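Local coordinates for cyclic nucleotide-binding protein (Brucella abortus biovar 1, PDB 5D1I) that is of unknown function but has a cyclic nucleotide-binding-like beta-barrel fold and may belong to a family of DNA-binding transcription factors, at residues Glu25-Pro29 with Glu30-Leu34. Numbering follows the deposited sequence.
Sequences ESFTP and EQLRL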
ATOM      1  N   GLU A  25       7.206  -3.368  -0.597  1.00 16.18           N
ATOM      2  CA  GLU A  25       8.148  -2.266  -0.823  1.00 22.49           C
ATOM      3  C   GLU A  25       9.586  -2.689  -1.110  1.00 24.47           C
ATOM      4  O   GLU A  25      10.205  -2.200  -2.053  1.00 24.07           O
ATOM      5  CB  GLU A  25       8.160  -1.325   0.389  1.00 27.38           C
ATOM      6  CG  GLU A  25       9.282  -0.284   0.342  1.00 25.03           C
ATOM      7  CD  GLU A  25       9.651   0.277   1.712  1.00 37.81           C
ATOM      8  OE1 GLU A  25       9.090  -0.181   2.736  1.00 28.95           O
ATOM      9  OE2 GLU A  25      10.515   1.179   1.761  1.00 41.91           O
ATOM     10  N   SER A  26      10.120  -3.585  -0.291  1.00 14.67           N
ATOM     11  CA  SER A  26      11.536  -3.927  -0.376  1.00 22.95           C
ATOM     12  C   SER A  26      11.823  -5.098  -1.316  1.00 24.37           C
ATOM     13  O   SER A  26      12.960  -5.562  -1.399  1.00 24.57           O
ATOM     14  CB  SER A  26      12.080  -4.247   1.016  1.00 27.25           C
ATOM     15  OG  SER A  26      11.376  -5.333   1.590  1.00 37.84           O
ATOM     16  N   PHE A  27      10.800  -5.571  -2.020  1.00 21.38           N
ATOM     17  CA  PHE A  27      10.962  -6.703  -2.930  1.00 19.25           C
ATOM     18  C   PHE A  27      11.854  -6.351  -4.118  1.00 17.99           C
ATOM     19  O   PHE A  27      11.760  -5.260  -4.682  1.00 17.92           O
ATOM     20  CB  PHE A  27       9.605  -7.190  -3.454  1.00 15.51           C
ATOM     21  CG  PHE A  27       8.833  -8.049  -2.486  1.00 21.22           C
ATOM     22  CD1 PHE A  27       9.079  -7.995  -1.123  1.00 27.13           C
ATOM     23  CD2 PHE A  27       7.856  -8.919  -2.950  1.00 18.03           C
ATOM     24  CE1 PHE A  27       8.360  -8.788  -0.242  1.00 19.37           C
ATOM     25  CE2 PHE A  27       7.136  -9.714  -2.076  1.00 17.86           C
ATOM     26  CZ  PHE A  27       7.389  -9.648  -0.721  1.00 18.62           C
ATOM     27  N   THR A  28      12.711  -7.286  -4.505  1.00 19.40           N
ATOM     28  CA  THR A  28      13.489  -7.145  -5.729  1.00 22.12           C
ATOM     29  C   THR A  28      12.561  -7.269  -6.930  1.00 24.58           C
ATOM     30  O   THR A  28      11.454  -7.792  -6.799  1.00 26.10           O
ATOM     31  CB  THR A  28      14.585  -8.215  -5.818  1.00 29.51           C
ATOM     32  OG1 THR A  28      13.978  -9.495  -6.037  1.00 27.35           O
ATOM     33  CG2 THR A  28      15.398  -8.244  -4.533  1.00 23.30           C
ATOM     34  N   PRO A  29      12.999  -6.788  -8.107  1.00 26.52           N
ATOM     35  CA  PRO A  29      12.184  -6.995  -9.310  1.00 22.45           C
ATOM     36  C   PRO A  29      11.885  -8.477  -9.560  1.00 24.19           C
ATOM     37  O   PRO A  29      10.807  -8.815 -10.057  1.00 23.56           O
ATOM     38  CB  PRO A  29      13.057  -6.414 -10.426  1.00 33.95           C
ATOM     39  CG  PRO A  29      13.890  -5.388  -9.744  1.00 31.89           C
ATOM     40  CD  PRO A  29      14.180  -5.948  -8.381  1.00 28.61           C
ATOM     41  N   GLU A  30      12.825  -9.347  -9.201  1.00 27.09           N
ATOM     42  CA  GLU A  30      12.632 -10.784  -9.346  1.00 34.05           C
ATOM     43  C   GLU A  30      11.530 -11.286  -8.413  1.00 26.57           C
ATOM     44  O   GLU A  30      10.718 -12.127  -8.801  1.00 26.73           O
ATOM     45  CB  GLU A  30      13.939 -11.534  -9.078  1.00 38.03           C
ATOM     46  CG  GLU A  30      13.828 -13.044  -9.208  1.00 45.59           C
ATOM     47  CD  GLU A  30      15.164 -13.748  -9.070  1.00 55.46           C
ATOM     48  OE1 GLU A  30      15.904 -13.825 -10.074  1.00 55.32           O
ATOM     49  OE2 GLU A  30      15.476 -14.228  -7.960  1.00 59.74           O
ATOM     50  N   GLN A  31      11.501 -10.766  -7.189  1.00 21.36           N
ATOM     51  CA  GLN A  31      10.473 -11.149  -6.227  1.00 19.05           C
ATOM     52  C   GLN A  31       9.095 -10.662  -6.650  1.00 17.77           C
ATOM     53  O   GLN A  31       8.103 -11.385  -6.512  1.00 18.71           O
ATOM     54  CB  GLN A  31      10.803 -10.609  -4.834  1.00 18.55           C
ATOM     55  CG  GLN A  31      11.973 -11.296  -4.158  1.00 35.62           C
ATOM     56  CD  GLN A  31      12.147 -10.849  -2.719  1.00 40.97           C
ATOM     57  OE1 GLN A  31      12.479  -9.696  -2.451  1.00 32.03           O
ATOM     58  NE2 GLN A  31      11.915 -11.763  -1.784  1.00 44.88           N
ATOM     59  N   LEU A  32       9.033  -9.432  -7.157  1.00 17.26           N
ATOM     60  CA  LEU A  32       7.775  -8.860  -7.631  1.00 19.31           C
ATOM     61  C   LEU A  32       7.218  -9.670  -8.796  1.00 16.64           C
ATOM     62  O   LEU A  32       6.006  -9.853  -8.919  1.00 15.84           O
ATOM     63  CB  LEU A  32       7.969  -7.399  -8.052  1.00 16.90           C
ATOM     64  CG  LEU A  32       8.222  -6.400  -6.923  1.00 15.45           C
ATOM     65  CD1 LEU A  32       8.512  -5.027  -7.495  1.00 15.81           C
ATOM     66  CD2 LEU A  32       7.029  -6.351  -5.973  1.00 13.96           C
ATOM     67  N   ARG A  33       8.118 -10.151  -9.647  1.00 18.15           N
ATOM     68  CA  ARG A  33       7.754 -10.991 -10.781  1.00 18.98           C
ATOM     69  C   ARG A  33       7.134 -12.307 -10.314  1.00 21.31           C
ATOM     70  O   ARG A  33       6.086 -12.720 -10.815  1.00 19.70           O
ATOM     71  CB  ARG A  33       8.983 -11.267 -11.653  1.00 20.89           C
ATOM     72  CG  ARG A  33       8.667 -11.910 -12.994  1.00 30.85           C
ATOM     73  CD  ARG A  33       9.907 -11.973 -13.873  1.00 44.81           C
ATOM     74  NE  ARG A  33      10.719 -10.764 -13.755  1.00 61.40           N
ATOM     75  CZ  ARG A  33      10.508  -9.642 -14.438  1.00 66.05           C
ATOM     76  NH1 ARG A  33      11.303  -8.597 -14.258  1.00 65.31           N
ATOM     77  NH2 ARG A  33       9.502  -9.563 -15.300  1.00 64.53           N
ATOM     78  N   LEU A  34       7.797 -12.963  -9.365  1.00 21.14           N
ATOM     79  CA  LEU A  34       7.265 -14.171  -8.739  1.00 19.18           C
ATOM     80  C   LEU A  34       5.868 -13.923  -8.193  1.00 17.64           C
ATOM     81  O   LEU A  34       4.954 -14.726  -8.387  1.00 17.72           O
ATOM     82  CB  LEU A  34       8.177 -14.642  -7.608  1.00 22.37           C
ATOM     83  CG  LEU A  34       9.360 -15.548  -7.934  1.00 26.46           C
ATOM     84  CD1 LEU A  34      10.000 -16.035  -6.641  1.00 24.02           C
ATOM     85  CD2 LEU A  34       8.915 -16.721  -8.791  1.00 28.45           C
TER
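Thr28 and Gln31 hold each other by two reciprocal hydrogen bonds. Thr28 is the N-cap of helix 29-38. With chi1 at 70°, the hydroxyl of Thr28 is tucked in between its own backbone N and C and faces the first turn of the helix. There Thr28 OG1 accepts from Gln31 N at 3.0 Å. The Gln31 side chain reaches back almost straight from CB to its amide, which it brings to the Thr28 backbone. Thr28 N donates to Gln31 OE1 over 3.2 Å, in the carbonyl plane and on a lone pair, with an N-H...O angle of 162°. This bond holds the oxygen end of the amide, whose plane lies 31° from that of the Phe27 ring. The Phe27 and Gln31 side chains cross at about a right angle, and Gln31 CB comes 3.9 Å from Phe27 CD2. Leu32 approaches Phe27 at its base, with CD2 3.7 Å from Phe27 CB. Behind the cap the regular helix bonds begin: Leu32 N to Thr28 O at 2.9 Å and Arg33 N to Pro29 O at 3.0 Å. Pro29, the first helical residue, has no N-H to offer. Arg82 of the second subunit packs against Pro29 and Leu32. The arrangement is a capping box, here starting a helix that packs with helices 11-18 and 118-124, in a chain with a cyclic nucleotide-binding-like beta-barrel domain.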